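Octaprenyl-diphosphate synthase (Bacteroides thetaiotaomicron, PDB 3RMG) probably acts as a magnesium-dependent prenyltransferase of the FPP/GGPP synthase family, which builds isoprenoid diphosphate chains. Local coordinates at residues Ile170-Glu183 with Ala199-Ile212. Numbering follows the deposited sequence.
Sequences IRKKTAALFAACAE and ARLLGEYIGICFQI
Gly203 and Gly207 let helix 199-212 press against Ala179 and Ala175 of helix 174-183, the two running roughly antiparallel (145°) with axes only 6.8 Å apart. A CB on either glycine would collide with the partner helix. Phe178 is a knob in the hole formed by Gly203, Ile206, Gly207 and Phe210; its CZ lies over the centre of one face of the Phe210 ring, 3.8 Å from Phe210 CG, with the planes inclined at 40°.

Contact is looser along the wetter side. Arg171 CD passes 3.6 Å from Glu204 OE1, yet the charged groups do not meet; one water is shared, weakly on the arginine side, by Arg171 NH2 and Glu204 OE1, and a second joins Arg171 O to Glu204 OE2, which also takes a salt bridge from Arg200 NH1 (2.9 Å). Nearby, Thr174 OG1 donates to Gln211 OE1 (2.7 Å). In Gln211, chi1 near anti (-172°) sets CG against Ile170 CG1, and the bend at chi2 turns the amide toward Thr174. An alanine here is likely to leave the Thr174 hydroxyl without its acceptor and bare the flank of Ile170.

Within this all-helical prenyl synthase fold, helix 132-154 backs Ala176 and Ala180, helix 283-302 meets Arg171 and Ile212, and Tyr317 of helix 309-323 covers Phe178 and Ile206.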
loop_
_atom_site.group_PDB
_atom_site.type_symbol
_atom_site.label_atom_id
_atom_site.label_comp_id
_atom_site.label_asym_id
_atom_site.label_seq_id
_atom_site.Cartn_x
_atom_site.Cartn_y
_atom_site.Cartn_z
ATOM N N ILE A 170 -10.800 1.819 18.796
ATOM C CA ILE A 170 -11.475 0.661 18.222
ATOM C C ILE A 170 -12.354 1.047 17.007
ATOM O O ILE A 170 -12.297 0.406 15.957
ATOM C CB ILE A 170 -12.337 -0.037 19.278
ATOM C CG1 ILE A 170 -11.454 -0.618 20.390
ATOM C CG2 ILE A 170 -13.185 -1.122 18.636
ATOM C CD1 ILE A 170 -12.263 -1.169 21.590
ATOM N N ARG A 171 -13.126 2.104 17.120
ATOM C CA ARG A 171 -13.979 2.525 16.034
ATOM C C ARG A 171 -13.175 2.900 14.824
ATOM O O ARG A 171 -13.626 2.760 13.724
ATOM C CB ARG A 171 -14.931 3.633 16.452
ATOM C CG ARG A 171 -16.102 3.118 17.207
ATOM C CD ARG A 171 -17.173 4.126 17.417
ATOM N NE ARG A 171 -17.009 4.832 18.666
ATOM C CZ ARG A 171 -17.537 4.479 19.825
ATOM N NH1 ARG A 171 -17.244 5.201 20.878
ATOM N NH2 ARG A 171 -18.559 3.649 19.889
ATOM N N LYS A 172 -11.979 3.408 15.045
ATOM C CA LYS A 172 -11.111 3.792 13.957
ATOM C C LYS A 172 -10.288 2.679 13.375
ATOM O O LYS A 172 -9.661 2.857 12.378
ATOM C CB LYS A 172 -10.220 4.931 14.378
ATOM C CG LYS A 172 -10.909 6.238 14.262
ATOM C CD LYS A 172 -10.527 7.149 15.370
ATOM C CE LYS A 172 -11.404 8.358 15.409
ATOM N NZ LYS A 172 -10.925 9.362 14.447
ATOM N N LYS A 173 -10.277 1.530 14.013
ATOM C CA LYS A 173 -9.500 0.434 13.500
ATOM C C LYS A 173 -10.233 -0.885 13.293
ATOM O O LYS A 173 -10.766 -1.127 12.254
ATOM C CB LYS A 173 -8.295 0.232 14.386
ATOM C CG LYS A 173 -7.200 -0.592 13.794
ATOM C CD LYS A 173 -6.061 -0.676 14.780
ATOM C CE LYS A 173 -5.193 -1.881 14.551
ATOM N NZ LYS A 173 -4.672 -2.376 15.824
ATOM N N THR A 174 -10.275 -1.736 14.297
ATOM C CA THR A 174 -10.914 -3.018 14.127
ATOM C C THR A 174 -12.366 -2.945 13.787
ATOM O O THR A 174 -12.807 -3.620 12.916
ATOM C CB THR A 174 -10.750 -3.884 15.348
ATOM O OG1 THR A 174 -9.468 -4.459 15.302
ATOM C CG2 THR A 174 -11.715 -5.002 15.341
ATOM N N ALA A 175 -13.098 -2.100 14.459
ATOM C CA ALA A 175 -14.521 -1.941 14.201
ATOM C C ALA A 175 -14.747 -1.222 12.879
ATOM O O ALA A 175 -15.788 -1.407 12.226
ATOM C CB ALA A 175 -15.200 -1.203 15.353
ATOM N N ALA A 176 -13.770 -0.408 12.470
ATOM C CA ALA A 176 -13.858 0.270 11.180
ATOM C C ALA A 176 -13.822 -0.762 10.068
ATOM O O ALA A 176 -14.532 -0.630 9.076
ATOM C CB ALA A 176 -12.746 1.282 11.012
ATOM N N LEU A 177 -13.016 -1.807 10.253
ATOM C CA LEU A 177 -12.938 -2.887 9.273
ATOM C C LEU A 177 -14.243 -3.693 9.220
ATOM O O LEU A 177 -14.784 -3.937 8.137
ATOM C CB LEU A 177 -11.762 -3.819 9.581
ATOM C CG LEU A 177 -11.527 -4.977 8.601
ATOM C CD1 LEU A 177 -11.382 -4.477 7.166
ATOM C CD2 LEU A 177 -10.295 -5.787 9.013
ATOM N N PHE A 178 -14.743 -4.123 10.379
ATOM C CA PHE A 178 -16.018 -4.828 10.406
ATOM C C PHE A 178 -17.163 -3.976 9.811
ATOM O O PHE A 178 -17.986 -4.485 9.066
ATOM C CB PHE A 178 -16.369 -5.300 11.817
ATOM C CG PHE A 178 -15.695 -6.585 12.216
ATOM C CD1 PHE A 178 -14.394 -6.583 12.709
ATOM C CD2 PHE A 178 -16.368 -7.798 12.112
ATOM C CE1 PHE A 178 -13.776 -7.769 13.090
ATOM C CE2 PHE A 178 -15.765 -8.984 12.487
ATOM C CZ PHE A 178 -14.462 -8.970 12.979
ATOM N N ALA A 179 -17.216 -2.692 10.143
ATOM C CA ALA A 179 -18.234 -1.796 9.570
ATOM C C ALA A 179 -18.066 -1.723 8.058
ATOM O O ALA A 179 -19.043 -1.766 7.307
ATOM C CB ALA A 179 -18.125 -0.398 10.176
ATOM N N ALA A 180 -16.820 -1.632 7.607
ATOM C CA ALA A 180 -16.540 -1.569 6.183
ATOM C C ALA A 180 -17.024 -2.846 5.509
ATOM O O ALA A 180 -17.651 -2.808 4.446
ATOM C CB ALA A 180 -15.050 -1.347 5.933
ATOM N N CYS A 181 -16.757 -3.988 6.135
ATOM C CA CYS A 181 -17.217 -5.244 5.555
ATOM C C CYS A 181 -18.727 -5.243 5.323
ATOM O O CYS A 181 -19.202 -5.556 4.224
ATOM C CB CYS A 181 -16.807 -6.416 6.450
ATOM S SG CYS A 181 -15.019 -6.761 6.347
ATOM N N ALA A 182 -19.483 -4.903 6.362
ATOM C CA ALA A 182 -20.933 -4.916 6.276
ATOM C C ALA A 182 -21.427 -3.862 5.265
ATOM O O ALA A 182 -22.245 -4.159 4.415
ATOM C CB ALA A 182 -21.534 -4.678 7.654
ATOM N N GLU A 183 -20.892 -2.647 5.349
ATOM C CA GLU A 183 -21.262 -1.562 4.432
ATOM C C GLU A 183 -21.034 -1.948 2.977
ATOM O O GLU A 183 -21.907 -1.756 2.121
ATOM C CB GLU A 183 -20.484 -0.277 4.753
ATOM C CG GLU A 183 -21.029 0.953 3.995
ATOM C CD GLU A 183 -20.279 2.233 4.312
ATOM O OE1 GLU A 183 -20.733 3.292 3.852
ATOM O OE2 GLU A 183 -19.251 2.185 5.031
ATOM N N ALA A 199 -26.342 -1.334 7.675
ATOM C CA ALA A 199 -25.356 -2.419 7.653
ATOM C C ALA A 199 -24.062 -1.958 8.310
ATOM O O ALA A 199 -23.446 -2.712 9.087
ATOM C CB ALA A 199 -25.087 -2.867 6.210
ATOM N N ARG A 200 -23.652 -0.725 8.003
ATOM C CA ARG A 200 -22.441 -0.144 8.602
ATOM C C ARG A 200 -22.490 -0.123 10.133
ATOM O O ARG A 200 -21.567 -0.592 10.801
ATOM C CB ARG A 200 -22.171 1.274 8.065
ATOM C CG ARG A 200 -20.745 1.826 8.408
ATOM C CD ARG A 200 -20.761 3.348 8.652
ATOM N NE ARG A 200 -21.525 3.661 9.866
ATOM C CZ ARG A 200 -21.011 3.672 11.098
ATOM N NH1 ARG A 200 -19.716 3.420 11.285
ATOM N NH2 ARG A 200 -21.788 3.937 12.144
ATOM N N LEU A 201 -23.560 0.418 10.695
ATOM C CA LEU A 201 -23.736 0.401 12.153
ATOM C C LEU A 201 -23.717 -1.020 12.739
ATOM O O LEU A 201 -23.028 -1.298 13.725
ATOM C CB LEU A 201 -25.046 1.078 12.508
ATOM C CG LEU A 201 -25.286 1.376 13.977
ATOM C CD1 LEU A 201 -24.087 2.127 14.550
ATOM C CD2 LEU A 201 -26.588 2.173 14.142
ATOM N N LEU A 202 -24.498 -1.913 12.148
ATOM C CA LEU A 202 -24.423 -3.328 12.488
ATOM C C LEU A 202 -22.975 -3.826 12.560
ATOM O O LEU A 202 -22.551 -4.380 13.565
ATOM C CB LEU A 202 -25.168 -4.161 11.448
ATOM C CG LEU A 202 -25.202 -5.644 11.790
ATOM C CD1 LEU A 202 -25.853 -5.842 13.175
ATOM C CD2 LEU A 202 -25.952 -6.410 10.713
ATOM N N GLY A 203 -22.214 -3.629 11.488
ATOM C CA GLY A 203 -20.864 -4.165 11.449
ATOM C C GLY A 203 -20.014 -3.495 12.503
ATOM O O GLY A 203 -19.115 -4.109 13.100
ATOM N N GLU A 204 -20.274 -2.215 12.734
ATOM C CA GLU A 204 -19.498 -1.511 13.732
ATOM C C GLU A 204 -19.787 -2.106 15.106
ATOM O O GLU A 204 -18.863 -2.350 15.875
ATOM C CB GLU A 204 -19.771 -0.007 13.722
ATOM C CG GLU A 204 -19.095 0.725 14.879
ATOM C CD GLU A 204 -19.199 2.230 14.739
ATOM O OE1 GLU A 204 -19.954 2.854 15.519
ATOM O OE2 GLU A 204 -18.544 2.780 13.829
ATOM N N TYR A 205 -21.061 -2.318 15.436
ATOM C CA TYR A 205 -21.363 -2.904 16.738
ATOM C C TYR A 205 -20.658 -4.246 16.890
ATOM O O TYR A 205 -20.115 -4.564 17.957
ATOM C CB TYR A 205 -22.864 -3.102 16.945
ATOM C CG TYR A 205 -23.618 -1.829 17.237
ATOM C CD1 TYR A 205 -24.973 -1.728 16.968
ATOM C CD2 TYR A 205 -22.970 -0.712 17.756
ATOM C CE1 TYR A 205 -25.680 -0.557 17.241
ATOM C CE2 TYR A 205 -23.668 0.455 18.024
ATOM C CZ TYR A 205 -25.025 0.517 17.773
ATOM O OH TYR A 205 -25.728 1.670 18.036
ATOM N N ILE A 206 -20.680 -5.036 15.821
ATOM C CA ILE A 206 -20.078 -6.367 15.844
ATOM C C ILE A 206 -18.559 -6.296 16.034
ATOM O O ILE A 206 -17.976 -7.043 16.854
ATOM C CB ILE A 206 -20.434 -7.145 14.562
ATOM C CG1 ILE A 206 -21.925 -7.538 14.593
ATOM C CG2 ILE A 206 -19.529 -8.363 14.398
ATOM C CD1 ILE A 206 -22.437 -8.108 13.293
ATOM N N GLY A 207 -17.931 -5.386 15.287
ATOM C CA GLY A 207 -16.503 -5.128 15.400
ATOM C C GLY A 207 -16.108 -4.699 16.809
ATOM O O GLY A 207 -15.046 -5.071 17.300
ATOM N N ILE A 208 -16.953 -3.913 17.472
ATOM C CA ILE A 208 -16.662 -3.514 18.851
ATOM C C ILE A 208 -16.754 -4.687 19.842
ATOM O O ILE A 208 -15.881 -4.835 20.698
ATOM C CB ILE A 208 -17.549 -2.346 19.324
ATOM C CG1 ILE A 208 -17.239 -1.087 18.512
ATOM C CG2 ILE A 208 -17.303 -2.058 20.802
ATOM C CD1 ILE A 208 -18.186 0.101 18.825
ATOM N N CYS A 209 -17.792 -5.522 19.736
ATOM C CA CYS A 209 -17.859 -6.727 20.578
ATOM C C CYS A 209 -16.611 -7.591 20.348
ATOM O O CYS A 209 -15.981 -8.078 21.283
ATOM C CB CYS A 209 -19.092 -7.563 20.253
ATOM S SG CYS A 209 -20.655 -6.799 20.652
ATOM N N PHE A 210 -16.282 -7.788 19.083
ATOM C CA PHE A 210 -15.160 -8.615 18.707
ATOM C C PHE A 210 -13.865 -8.104 19.340
ATOM O O PHE A 210 -13.120 -8.873 19.953
ATOM C CB PHE A 210 -15.044 -8.635 17.187
ATOM C CG PHE A 210 -14.093 -9.667 16.661
ATOM C CD1 PHE A 210 -14.533 -10.954 16.377
ATOM C CD2 PHE A 210 -12.754 -9.353 16.446
ATOM C CE1 PHE A 210 -13.653 -11.911 15.889
ATOM C CE2 PHE A 210 -11.866 -10.307 15.955
ATOM C CZ PHE A 210 -12.319 -11.588 15.679
ATOM N N GLN A 211 -13.606 -6.804 19.200
ATOM C CA GLN A 211 -12.361 -6.213 19.700
ATOM C C GLN A 211 -12.237 -6.283 21.220
ATOM O O GLN A 211 -11.176 -6.597 21.740
ATOM C CB GLN A 211 -12.229 -4.759 19.261
ATOM C CG GLN A 211 -10.865 -4.188 19.592
ATOM C CD GLN A 211 -9.759 -5.095 19.090
ATOM O OE1 GLN A 211 -9.629 -5.324 17.884
ATOM N NE2 GLN A 211 -8.965 -5.628 20.010
ATOM N N ILE A 212 -13.322 -5.976 21.921
ATOM C CA ILE A 212 -13.349 -6.050 23.370
ATOM C C ILE A 212 -13.149 -7.493 23.833
ATOM O O ILE A 212 -12.408 -7.748 24.786
ATOM C CB ILE A 212 -14.666 -5.506 23.930
ATOM C CG1 ILE A 212 -14.730 -3.985 23.766
ATOM C CG2 ILE A 212 -14.800 -5.843 25.385
ATOM C CD1 ILE A 212 -16.122 -3.397 24.126
HETATM O O HOH W 1 -16.188 2.191 12.707
HETATM O O HOH W 2 -21.140 2.756 17.932
HETATM O O HOH W 3 -8.978 -2.021 17.184
#